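Local structure of HIT domain-containing protein (Sulfolobus tokodaii, 2EO4) at residues Gly13-Val16 against Phe22-Ile25; Ala24-Tyr29 against Gly34-Ile39; Lys60-Val65 against Leu95-Ile100; Asp71-Asp76 against Glu126-Ile131. The protein binds a zinc ion and probably hydrolyses nucleotide-type substrates through a histidine triad, adenylyl sulfate being a possible one. One frame throughout, in Å; residues are numbered along the deposited sequence.

Contact 1: residues Gly13-Val16 against Phe22-Ile25; sequences GYFV and FAAI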
loop_
_atom_site.group_PDB
_atom_site.type_symbol
_atom_site.label_atom_id
_atom_site.label_comp_id
_atom_site.label_asym_id
_atom_site.label_seq_id
_atom_site.Cartn_x
_atom_site.Cartn_y
_atom_site.Cartn_z
ATOM N N GLY A 13 9.889 11.845 17.663
ATOM C CA GLY A 13 9.244 11.646 16.379
ATOM C C GLY A 13 8.424 12.885 16.066
ATOM O O GLY A 13 7.845 13.486 16.971
ATOM N N TYR A 14 8.384 13.286 14.798
ATOM C CA TYR A 14 7.615 14.461 14.400
ATOM C C TYR A 14 6.262 14.086 13.802
ATOM O O TYR A 14 6.185 13.606 12.673
ATOM C CB TYR A 14 8.400 15.303 13.386
ATOM C CG TYR A 14 9.567 16.050 13.991
ATOM C CD1 TYR A 14 10.732 15.381 14.368
ATOM C CD2 TYR A 14 9.495 17.425 14.213
ATOM C CE1 TYR A 14 11.798 16.065 14.954
ATOM C CE2 TYR A 14 10.553 18.119 14.797
ATOM C CZ TYR A 14 11.699 17.433 15.166
ATOM O OH TYR A 14 12.746 18.112 15.749
ATOM N N PHE A 15 5.197 14.316 14.565
ATOM C CA PHE A 15 3.843 14.007 14.109
ATOM C C PHE A 15 3.316 15.036 13.116
ATOM O O PHE A 15 3.483 16.240 13.318
ATOM C CB PHE A 15 2.860 13.971 15.290
ATOM C CG PHE A 15 3.050 12.810 16.217
ATOM C CD1 PHE A 15 4.165 12.734 17.044
ATOM C CD2 PHE A 15 2.098 11.795 16.276
ATOM C CE1 PHE A 15 4.328 11.666 17.920
ATOM C CE2 PHE A 15 2.252 10.721 17.148
ATOM C CZ PHE A 15 3.369 10.656 17.972
ATOM N N VAL A 16 2.674 14.565 12.050
ATOM C CA VAL A 16 2.070 15.465 11.074
ATOM C C VAL A 16 0.563 15.217 11.080
ATOM O O VAL A 16 -0.210 15.981 10.501
ATOM C CB VAL A 16 2.634 15.270 9.638
ATOM C CG1 VAL A 16 4.122 15.619 9.617
ATOM C CG2 VAL A 16 2.399 13.846 9.159
ATOM N N PHE A 22 -4.909 6.612 15.244
ATOM C CA PHE A 22 -3.875 6.631 14.212
ATOM C C PHE A 22 -2.957 7.835 14.307
ATOM O O PHE A 22 -3.246 8.803 15.009
ATOM C CB PHE A 22 -4.515 6.606 12.820
ATOM C CG PHE A 22 -5.315 5.369 12.548
ATOM C CD1 PHE A 22 -6.607 5.236 13.050
ATOM C CD2 PHE A 22 -4.763 4.318 11.825
ATOM C CE1 PHE A 22 -7.336 4.068 12.835
ATOM C CE2 PHE A 22 -5.483 3.144 11.603
ATOM C CZ PHE A 22 -6.771 3.018 12.111
ATOM N N ALA A 23 -1.840 7.760 13.591
ATOM C CA ALA A 23 -0.877 8.847 13.560
ATOM C C ALA A 23 -0.025 8.732 12.304
ATOM O O ALA A 23 0.074 7.665 11.698
ATOM C CB ALA A 23 0.015 8.800 14.797
ATOM N N ALA A 24 0.565 9.849 11.909
ATOM C CA ALA A 24 1.449 9.898 10.754
ATOM C C ALA A 24 2.677 10.620 11.288
ATOM O O ALA A 24 2.561 11.685 11.898
ATOM C CB ALA A 24 0.810 10.686 9.619
ATOM N N ILE A 25 3.848 10.032 11.071
ATOM C CA ILE A 25 5.095 10.592 11.575
ATOM C C ILE A 25 6.132 10.698 10.467
ATOM O O ILE A 25 6.212 9.824 9.609
ATOM C CB ILE A 25 5.646 9.680 12.689
ATOM C CG1 ILE A 25 4.612 9.574 13.815
ATOM C CG2 ILE A 25 6.977 10.212 13.208
ATOM C CD1 ILE A 25 4.717 8.296 14.621
#
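Phe15 and Ile25 oppose each other as an antiparallel non-hydrogen-bonded pair with CA atoms 4.4 Å apart, and one residue on Val16 N donates to Ala24 O over 2.9 Å, almost straight at 172°. Beside this bond the backbones close up through CA-H...O contacts: Tyr14 O lies 3.4 Å from Ile25 CA, and Ala24 O is approached by the CA of Phe15 as well as by Val16 N. The side chains of Phe15 and Ile25 run side by side and point the same way. With CG beside the backbone N and anti to the carbonyl carbon (chi1 -70°), the Phe15 ring stands next to Ile25, whose CG1 sits over the ring centre, 4.2 Å from the centroid and 10° off the normal, a CH-pi contact. Ala23 CB comes to the same ring obliquely, 3.8 Å from Phe15 CE2. The other branch of Ile25, CG2, rests 3.5 Å from Tyr14 O. On the opposite face Val16 CG2 packs on Ala24 CB at 3.6 Å. The two segments belong to the first beta hairpin of the sheet, with Ile6 and Ile7 of helix 2-7 against Phe15 and with Ile132 of helix 122-143 against Val16. Arg9 adds a cation-pi contact to the Phe15 ring from outside the hairpin. With one conventional hydrogen bond between them, the two segments probably rely chiefly on buried hydrocarbon packing for their pairing.

Contact 2: residues Ala24-Tyr29 against Gly34-Ile39; sequences AILDKY and GHTLVI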
loop_
_atom_site.group_PDB
_atom_site.type_symbol
_atom_site.label_atom_id
_atom_site.label_comp_id
_atom_site.label_asym_id
_atom_site.label_seq_id
_atom_site.Cartn_x
_atom_site.Cartn_y
_atom_site.Cartn_z
ATOM N N ALA A 24 0.565 9.849 11.909
ATOM C CA ALA A 24 1.449 9.898 10.754
ATOM C C ALA A 24 2.677 10.620 11.288
ATOM O O ALA A 24 2.561 11.685 11.898
ATOM C CB ALA A 24 0.810 10.686 9.619
ATOM N N ILE A 25 3.848 10.032 11.071
ATOM C CA ILE A 25 5.095 10.592 11.575
ATOM C C ILE A 25 6.132 10.698 10.467
ATOM O O ILE A 25 6.212 9.824 9.609
ATOM C CB ILE A 25 5.646 9.680 12.689
ATOM C CG1 ILE A 25 4.612 9.574 13.815
ATOM C CG2 ILE A 25 6.977 10.212 13.208
ATOM C CD1 ILE A 25 4.717 8.296 14.621
ATOM N N LEU A 26 6.924 11.766 10.478
ATOM C CA LEU A 26 7.960 11.913 9.462
ATOM C C LEU A 26 8.990 10.809 9.652
ATOM O O LEU A 26 9.349 10.473 10.784
ATOM C CB LEU A 26 8.661 13.275 9.580
ATOM C CG LEU A 26 7.864 14.520 9.186
ATOM C CD1 LEU A 26 8.705 15.767 9.434
ATOM C CD2 LEU A 26 7.471 14.430 7.723
ATOM N N ASP A 27 9.449 10.232 8.545
ATOM C CA ASP A 27 10.458 9.177 8.605
ATOM C C ASP A 27 11.758 9.844 9.046
ATOM O O ASP A 27 12.118 10.905 8.529
ATOM C CB ASP A 27 10.637 8.540 7.222
ATOM C CG ASP A 27 11.486 7.276 7.263
ATOM O OD1 ASP A 27 12.649 7.344 7.710
ATOM O OD2 ASP A 27 10.986 6.212 6.846
ATOM N N LYS A 28 12.456 9.239 10.003
ATOM C CA LYS A 28 13.709 9.814 10.491
ATOM C C LYS A 28 14.837 9.764 9.455
ATOM O O LYS A 28 15.707 10.630 9.445
ATOM C CB LYS A 28 14.157 9.109 11.776
ATOM C CG LYS A 28 15.458 9.663 12.363
ATOM C CD LYS A 28 15.815 8.991 13.687
ATOM C CE LYS A 28 17.140 9.519 14.225
ATOM N NZ LYS A 28 17.506 8.930 15.545
ATOM N N TYR A 29 14.823 8.752 8.592
ATOM C CA TYR A 29 15.846 8.601 7.553
ATOM C C TYR A 29 15.101 8.544 6.217
ATOM O O TYR A 29 15.124 7.528 5.520
ATOM C CB TYR A 29 16.620 7.297 7.775
ATOM C CG TYR A 29 17.199 7.144 9.171
ATOM C CD1 TYR A 29 18.435 7.694 9.502
ATOM C CD2 TYR A 29 16.506 6.441 10.156
ATOM C CE1 TYR A 29 18.971 7.544 10.783
ATOM C CE2 TYR A 29 17.031 6.284 11.436
ATOM C CZ TYR A 29 18.264 6.835 11.742
ATOM O OH TYR A 29 18.792 6.659 13.003
ATOM N N GLY A 34 9.807 14.720 2.674
ATOM C CA GLY A 34 8.422 14.557 3.083
ATOM C C GLY A 34 8.004 13.119 3.359
ATOM O O GLY A 34 6.847 12.867 3.689
ATOM N N HIS A 35 8.943 12.184 3.221
ATOM C CA HIS A 35 8.681 10.763 3.467
ATOM C C HIS A 35 8.027 10.638 4.844
ATOM O O HIS A 35 8.589 11.067 5.854
ATOM C CB HIS A 35 10.009 9.991 3.415
ATOM C CG HIS A 35 9.872 8.505 3.559
ATOM N ND1 HIS A 35 10.950 7.653 3.450
ATOM C CD2 HIS A 35 8.800 7.722 3.829
ATOM C CE1 HIS A 35 10.550 6.410 3.650
ATOM N NE2 HIS A 35 9.250 6.423 3.883
ATOM N N THR A 36 6.836 10.047 4.873
ATOM C CA THR A 36 6.070 9.899 6.104
ATOM C C THR A 36 5.549 8.482 6.298
ATOM O O THR A 36 5.354 7.743 5.332
ATOM C CB THR A 36 4.875 10.880 6.090
ATOM O OG1 THR A 36 5.377 12.218 6.100
ATOM C CG2 THR A 36 3.959 10.666 7.297
ATOM N N LEU A 37 5.336 8.108 7.556
ATOM C CA LEU A 37 4.825 6.789 7.892
ATOM C C LEU A 37 3.472 6.953 8.579
ATOM O O LEU A 37 3.339 7.741 9.511
ATOM C CB LEU A 37 5.801 6.081 8.830
ATOM C CG LEU A 37 7.238 6.187 8.314
ATOM C CD1 LEU A 37 8.227 5.837 9.396
ATOM C CD2 LEU A 37 7.394 5.288 7.095
ATOM N N VAL A 38 2.469 6.223 8.101
ATOM C CA VAL A 38 1.139 6.289 8.692
ATOM C C VAL A 38 0.975 5.003 9.478
ATOM O O VAL A 38 1.190 3.910 8.950
ATOM C CB VAL A 38 0.037 6.377 7.621
ATOM C CG1 VAL A 38 -1.328 6.483 8.293
ATOM C CG2 VAL A 38 0.281 7.586 6.727
ATOM N N ILE A 39 0.597 5.128 10.742
ATOM C CA ILE A 39 0.469 3.948 11.576
ATOM C C ILE A 39 -0.747 3.899 12.483
ATOM O O ILE A 39 -1.283 4.934 12.890
ATOM C CB ILE A 39 1.679 3.816 12.529
ATOM C CG1 ILE A 39 1.662 4.974 13.535
ATOM C CG2 ILE A 39 2.983 3.851 11.748
ATOM C CD1 ILE A 39 2.679 4.853 14.652
HETATM O O HOH W 1 10.796 12.647 6.568
#
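Ile25 and Leu37 form the tight centre, an antiparallel hydrogen-bonded pair in which Ile25 N reaches Leu37 O and Leu37 N reaches Ile25 O, each over 2.8 Å. Non-hydrogen-bonded pairs, Ala24 with Val38 and Leu26 with Thr36, flank it. Thr36 CG2 presses to 3.3 Å from Ile25 O; Ile25 CD1 meets Ile39 CD1 at 4.0 Å.

Toward the turn the contact stays close but becomes polar and, at Asp27, partly open to solvent. Asp27 N donates to His35 O over 2.9 Å. CG of His35 lies anti to the backbone N (chi1 -176°), carrying the ring under Asp27: Asp27 CB is 3.8 Å from its centroid, and Asp27 OD2 3.2 Å from His35 CE1 without a hydrogen bond. Asp27 OD1 accepts from Tyr29 N in an Asx turn; a water bridges Asp27 O and His35 O. With an alanine in place of His35, Val31 N and His98 ND1 would probably lose their ring-nitrogen partners and the Asp27 carboxylate, its ring surface gone, would be freer to turn.

The hairpin lies mid-sheet: strands 15-18 and 97-102 run alongside, helix 52-72 touches Ala24, Thr36 and Val38, and helix 2-7 covers Ile25, Leu37 and Ile39.

Contact 3: residues Lys60-Val65 against Leu95-Ile100; sequences KVVKLV and LHVHII. With PO4 (phosphate ion), chain C.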
loop_
_atom_site.group_PDB
_atom_site.type_symbol
_atom_site.label_atom_id
_atom_site.label_comp_id
_atom_site.label_asym_id
_atom_site.label_seq_id
_atom_site.Cartn_x
_atom_site.Cartn_y
_atom_site.Cartn_z
ATOM N N LYS A 60 -8.193 5.216 4.970
ATOM C CA LYS A 60 -8.756 6.561 4.918
ATOM C C LYS A 60 -7.762 7.601 5.422
ATOM O O LYS A 60 -7.673 8.706 4.879
ATOM C CB LYS A 60 -10.048 6.615 5.741
ATOM C CG LYS A 60 -11.120 5.671 5.224
ATOM C CD LYS A 60 -12.364 5.690 6.097
ATOM C CE LYS A 60 -13.353 4.623 5.645
ATOM N NZ LYS A 60 -14.596 4.623 6.467
ATOM N N VAL A 61 -7.015 7.254 6.466
ATOM C CA VAL A 61 -6.018 8.167 7.008
ATOM C C VAL A 61 -4.898 8.336 5.981
ATOM O O VAL A 61 -4.404 9.439 5.761
ATOM C CB VAL A 61 -5.430 7.634 8.340
ATOM C CG1 VAL A 61 -4.261 8.500 8.779
ATOM C CG2 VAL A 61 -6.511 7.631 9.420
ATOM N N VAL A 62 -4.503 7.237 5.348
ATOM C CA VAL A 62 -3.457 7.289 4.333
ATOM C C VAL A 62 -3.867 8.247 3.208
ATOM O O VAL A 62 -3.052 9.034 2.726
ATOM C CB VAL A 62 -3.176 5.878 3.760
ATOM C CG1 VAL A 62 -2.291 5.969 2.516
ATOM C CG2 VAL A 62 -2.475 5.039 4.815
ATOM N N LYS A 63 -5.130 8.204 2.799
ATOM C CA LYS A 63 -5.573 9.116 1.740
ATOM C C LYS A 63 -5.423 10.576 2.175
ATOM O O LYS A 63 -4.842 11.392 1.459
ATOM C CB LYS A 63 -7.037 8.869 1.359
ATOM C CG LYS A 63 -7.538 9.847 0.285
ATOM C CD LYS A 63 -9.004 9.639 -0.087
ATOM C CE LYS A 63 -9.461 10.710 -1.076
ATOM N NZ LYS A 63 -10.867 10.518 -1.552
ATOM N N LEU A 64 -5.959 10.905 3.346
ATOM C CA LEU A 64 -5.885 12.272 3.856
ATOM C C LEU A 64 -4.452 12.778 3.973
ATOM O O LEU A 64 -4.115 13.856 3.473
ATOM C CB LEU A 64 -6.561 12.367 5.228
ATOM C CG LEU A 64 -6.391 13.704 5.960
ATOM C CD1 LEU A 64 -6.975 14.827 5.117
ATOM C CD2 LEU A 64 -7.076 13.642 7.320
ATOM N N VAL A 65 -3.606 12.000 4.641
ATOM C CA VAL A 65 -2.220 12.395 4.824
ATOM C C VAL A 65 -1.489 12.508 3.490
ATOM O O VAL A 65 -0.687 13.420 3.301
ATOM C CB VAL A 65 -1.488 11.408 5.757
ATOM C CG1 VAL A 65 -0.014 11.793 5.885
ATOM C CG2 VAL A 65 -2.156 11.425 7.131
ATOM N N LEU A 95 2.910 -2.348 12.079
ATOM C CA LEU A 95 2.286 -1.967 10.817
ATOM C C LEU A 95 2.370 -0.483 10.497
ATOM O O LEU A 95 1.906 0.358 11.264
ATOM C CB LEU A 95 0.814 -2.403 10.816
ATOM C CG LEU A 95 -0.103 -1.923 9.681
ATOM C CD1 LEU A 95 0.478 -2.264 8.318
ATOM C CD2 LEU A 95 -1.468 -2.574 9.859
ATOM N N HIS A 96 2.972 -0.170 9.355
ATOM C CA HIS A 96 3.075 1.210 8.918
ATOM C C HIS A 96 3.085 1.272 7.408
ATOM O O HIS A 96 3.607 0.377 6.738
ATOM C CB HIS A 96 4.327 1.894 9.474
ATOM C CG HIS A 96 5.614 1.223 9.106
ATOM N ND1 HIS A 96 5.978 -0.011 9.597
ATOM C CD2 HIS A 96 6.654 1.649 8.350
ATOM C CE1 HIS A 96 7.190 -0.315 9.164
ATOM N NE2 HIS A 96 7.622 0.677 8.407
ATOM N N VAL A 97 2.485 2.334 6.887
ATOM C CA VAL A 97 2.418 2.557 5.450
ATOM C C VAL A 97 3.337 3.716 5.110
ATOM O O VAL A 97 3.262 4.775 5.730
ATOM C CB VAL A 97 0.982 2.922 5.011
ATOM C CG1 VAL A 97 0.962 3.287 3.529
ATOM C CG2 VAL A 97 0.049 1.747 5.276
ATOM N N HIS A 98 4.212 3.502 4.134
ATOM C CA HIS A 98 5.135 4.541 3.695
ATOM C C HIS A 98 4.461 5.423 2.650
ATOM O O HIS A 98 3.771 4.920 1.771
ATOM C CB HIS A 98 6.364 3.924 3.015
ATOM C CG HIS A 98 7.226 3.102 3.918
ATOM N ND1 HIS A 98 8.346 3.610 4.539
ATOM C CD2 HIS A 98 7.163 1.794 4.265
ATOM C CE1 HIS A 98 8.939 2.650 5.229
ATOM N NE2 HIS A 98 8.241 1.538 5.080
ATOM N N ILE A 99 4.668 6.734 2.758
ATOM C CA ILE A 99 4.176 7.680 1.763
ATOM C C ILE A 99 5.472 8.368 1.348
ATOM O O ILE A 99 6.043 9.152 2.111
ATOM C CB ILE A 99 3.210 8.738 2.338
ATOM C CG1 ILE A 99 1.963 8.064 2.910
ATOM C CG2 ILE A 99 2.774 9.697 1.214
ATOM C CD1 ILE A 99 0.993 9.048 3.591
ATOM N N ILE A 100 5.937 8.052 0.144
ATOM C CA ILE A 100 7.187 8.589 -0.382
ATOM C C ILE A 100 6.922 9.488 -1.589
ATOM O O ILE A 100 6.566 9.011 -2.666
ATOM C CB ILE A 100 8.123 7.428 -0.798
ATOM C CG1 ILE A 100 8.365 6.513 0.407
ATOM C CG2 ILE A 100 9.448 7.979 -1.328
ATOM C CD1 ILE A 100 9.148 5.243 0.079
HETATM P P PO4 C . 9.917 -1.002 6.832
HETATM O O1 PO4 C . 9.886 0.417 7.259
HETATM O O2 PO4 C . 8.819 -1.263 5.868
HETATM O O3 PO4 C . 11.230 -1.288 6.180
HETATM O O4 PO4 C . 9.751 -1.882 8.022
#
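The rings of His96 and His98, of the predicted histidine triad motif of the HIT fold, turn an edge to the phosphate ion. His96 NE2 donates in its ring plane to phosphate O1 over 2.6 Å at 167°, and His98 NE2 donates to phosphate O2 over 3.0 Å, with a weak second bond to O1. His96 ND1 bonds to His94 O and His98 ND1 to His35 NE2, while the rings of Phe3 and His35 meet those of His96 and His98. Val97 and Ile99 point instead to the helix, whose axis over 60-65 passes 10.1 Å from that of strand 97-100 and only 17° from parallel. Val62 CG2 meets Val97 CB at 4.1 Å, the two side chains crossing at about a right angle. Ile99, extended with chi2 176°, carries its CD1 to 3.7 Å from Val65 CG1. Tyr47 of the second subunit also packs on Val62. An alanine instead of His96 would probably leave phosphate O1 with only the weak bond from His98 among the two histidines, and His94 O without its ring partner. The phosphate, probably from the crystallisation liquor, is also bonded by Asn83 ND2, Val91 N and Ile92 N. Its bond to NE2, the nitrogen modified in a tele-AMP-histidine intermediate, is consistent with the predicted role of His96, while the strand that follows is backed by apolar contacts from Val62 and Val65.

Contact 4: residues Asp71-Asp76 against Glu126-Ile131; sequences DAVKAD and ELLQKI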
loop_
_atom_site.group_PDB
_atom_site.type_symbol
_atom_site.label_atom_id
_atom_site.label_comp_id
_atom_site.label_asym_id
_atom_site.label_seq_id
_atom_site.Cartn_x
_atom_site.Cartn_y
_atom_site.Cartn_z
ATOM N N ASP A 71 0.295 18.162 -1.444
ATOM C CA ASP A 71 0.061 19.598 -1.519
ATOM C C ASP A 71 1.214 20.377 -0.892
ATOM O O ASP A 71 1.735 21.322 -1.490
ATOM C CB ASP A 71 -1.248 19.944 -0.805
ATOM C CG ASP A 71 -1.556 21.430 -0.837
ATOM O OD1 ASP A 71 -1.757 21.972 -1.944
ATOM O OD2 ASP A 71 -1.591 22.049 0.245
ATOM N N ALA A 72 1.618 19.966 0.306
ATOM C CA ALA A 72 2.689 20.632 1.046
ATOM C C ALA A 72 4.043 20.688 0.344
ATOM O O ALA A 72 4.688 21.735 0.328
ATOM C CB ALA A 72 2.847 19.985 2.420
ATOM N N VAL A 73 4.486 19.573 -0.229
ATOM C CA VAL A 73 5.779 19.557 -0.905
ATOM C C VAL A 73 5.633 19.660 -2.418
ATOM O O VAL A 73 6.605 19.502 -3.150
ATOM C CB VAL A 73 6.581 18.275 -0.565
ATOM C CG1 VAL A 73 6.759 18.163 0.940
ATOM C CG2 VAL A 73 5.874 17.051 -1.117
ATOM N N LYS A 74 4.414 19.932 -2.876
ATOM C CA LYS A 74 4.126 20.059 -4.303
ATOM C C LYS A 74 4.676 18.882 -5.101
ATOM O O LYS A 74 5.384 19.053 -6.094
ATOM C CB LYS A 74 4.703 21.373 -4.845
ATOM C CG LYS A 74 4.020 22.614 -4.286
ATOM C CD LYS A 74 2.543 22.638 -4.662
ATOM C CE LYS A 74 1.821 23.827 -4.036
ATOM N NZ LYS A 74 1.810 23.746 -2.548
ATOM N N ALA A 75 4.336 17.678 -4.660
ATOM C CA ALA A 75 4.796 16.472 -5.331
ATOM C C ALA A 75 3.973 16.186 -6.578
ATOM O O ALA A 75 2.794 16.531 -6.649
ATOM C CB ALA A 75 4.715 15.282 -4.372
ATOM N N ASP A 76 4.603 15.558 -7.564
ATOM C CA ASP A 76 3.916 15.194 -8.794
ATOM C C ASP A 76 3.354 13.790 -8.635
ATOM O O ASP A 76 2.430 13.390 -9.342
ATOM C CB ASP A 76 4.880 15.235 -9.975
ATOM C CG ASP A 76 5.355 16.639 -10.273
ATOM O OD1 ASP A 76 4.485 17.521 -10.423
ATOM O OD2 ASP A 76 6.581 16.855 -10.348
ATOM N N GLU A 126 11.322 20.190 11.434
ATOM C CA GLU A 126 10.464 21.260 11.919
ATOM C C GLU A 126 9.666 21.894 10.782
ATOM O O GLU A 126 8.460 22.099 10.905
ATOM C CB GLU A 126 11.307 22.314 12.643
ATOM C CG GLU A 126 12.135 21.733 13.779
ATOM C CD GLU A 126 12.935 22.781 14.523
ATOM O OE1 GLU A 126 13.587 23.613 13.855
ATOM O OE2 GLU A 126 12.918 22.766 15.773
ATOM N N LEU A 127 10.332 22.185 9.672
ATOM C CA LEU A 127 9.662 22.796 8.531
ATOM C C LEU A 127 8.652 21.865 7.867
ATOM O O LEU A 127 7.512 22.255 7.611
ATOM C CB LEU A 127 10.686 23.251 7.492
ATOM C CG LEU A 127 10.090 23.885 6.232
ATOM C CD1 LEU A 127 9.247 25.095 6.613
ATOM C CD2 LEU A 127 11.206 24.283 5.283
ATOM N N LEU A 128 9.069 20.637 7.579
ATOM C CA LEU A 128 8.173 19.681 6.937
ATOM C C LEU A 128 6.931 19.422 7.772
ATOM O O LEU A 128 5.825 19.345 7.241
ATOM C CB LEU A 128 8.904 18.361 6.666
ATOM C CG LEU A 128 9.561 18.239 5.289
ATOM C CD1 LEU A 128 8.481 18.272 4.213
ATOM C CD2 LEU A 128 10.561 19.367 5.083
ATOM N N GLN A 129 7.115 19.284 9.080
ATOM C CA GLN A 129 5.995 19.042 9.978
ATOM C C GLN A 129 4.995 20.192 9.897
ATOM O O GLN A 129 3.794 19.982 9.746
ATOM C CB GLN A 129 6.492 18.912 11.417
ATOM C CG GLN A 129 5.380 18.798 12.448
ATOM C CD GLN A 129 5.895 18.858 13.869
ATOM O OE1 GLN A 129 6.562 19.818 14.258
ATOM N NE2 GLN A 129 5.587 17.836 14.657
ATOM N N LYS A 130 5.507 21.414 9.992
ATOM C CA LYS A 130 4.656 22.597 9.950
ATOM C C LYS A 130 3.899 22.780 8.632
ATOM O O LYS A 130 2.699 23.058 8.641
ATOM C CB LYS A 130 5.500 23.837 10.279
ATOM C CG LYS A 130 6.088 23.800 11.692
ATOM C CD LYS A 130 7.121 24.902 11.924
ATOM C CE LYS A 130 7.821 24.736 13.270
ATOM N NZ LYS A 130 6.889 24.828 14.429
ATOM N N ILE A 131 4.574 22.617 7.497
ATOM C CA ILE A 131 3.892 22.788 6.219
ATOM C C ILE A 131 2.896 21.664 5.937
ATOM O O ILE A 131 1.827 21.906 5.379
ATOM C CB ILE A 131 4.884 22.879 5.041
ATOM C CG1 ILE A 131 5.728 21.609 4.964
ATOM C CG2 ILE A 131 5.769 24.105 5.202
ATOM C CD1 ILE A 131 6.604 21.555 3.743
#
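Ala72 against Ile131 and Val73 against Leu128 carry this contact, and the first segment comes into it from Asp71, whose OD2 is hydrogen-bonded to Ser135 OG further along helix 122-143. At Ala72 the backbones come nearest, with 5.7 Å between its CA and that of Ile131. The Ala72 methyl lies 3.7 Å from Ile131 O and 4.2 Å from Ile131 CG1; Ile132 and Ser135 also touch it. In Ile131, CG1 occupies the place between backbone N and carbonyl carbon (chi1 60°), which brings CD1 to 3.9 Å from Ala72 O. Val73 comes next and departs from helical backbone angles. Its CG1 meets Leu128 CD1 at 3.7 Å, the side chains crossing at about a right angle, and its O accepts from Trp103 NE1. Here helix 52-72 ends in a Schellman motif: Lys74, at positive phi (50°), is the C-prime residue, Ala75 N pairs with the carbonyl of the residue before Asp71, and Lys74 N makes a weak 3.3 Å bond to Asp71 O. The lysine also curls back so that its NZ donates to that same Asp71 O at 2.6 Å, adding a side-chain bond to the helix end. Ala75 then packs on Pro101. Asp76 begins the lead into strand 77-84, its backbone hydrogen-bonded to Thr102 and its OD2 to Glu104 N, with Ser87 of the second subunit packed against it.

Overall arrangement
Contacts 1 and 2 are buried and share Ala24 and Ile25 on strand 22-26, one on each side of it, so together they join three neighbouring strands of the antiparallel sheet. Contact 3 is equally buried but differs in kind: helix against strand, apolar side chains without a hydrogen bond between the segments, with the phosphate-binding side chains of His96 and His98 lying on the side remote from the helix. It touches contact 2, where Thr36 O and Ile99 N pair. Contact 4 is partly buried, away from the zinc and phosphate, and ties the end of helix 52-72, also used by contact 3, to helix 122-143; Gln129 of that helix reaches contact 1 through Phe15 O.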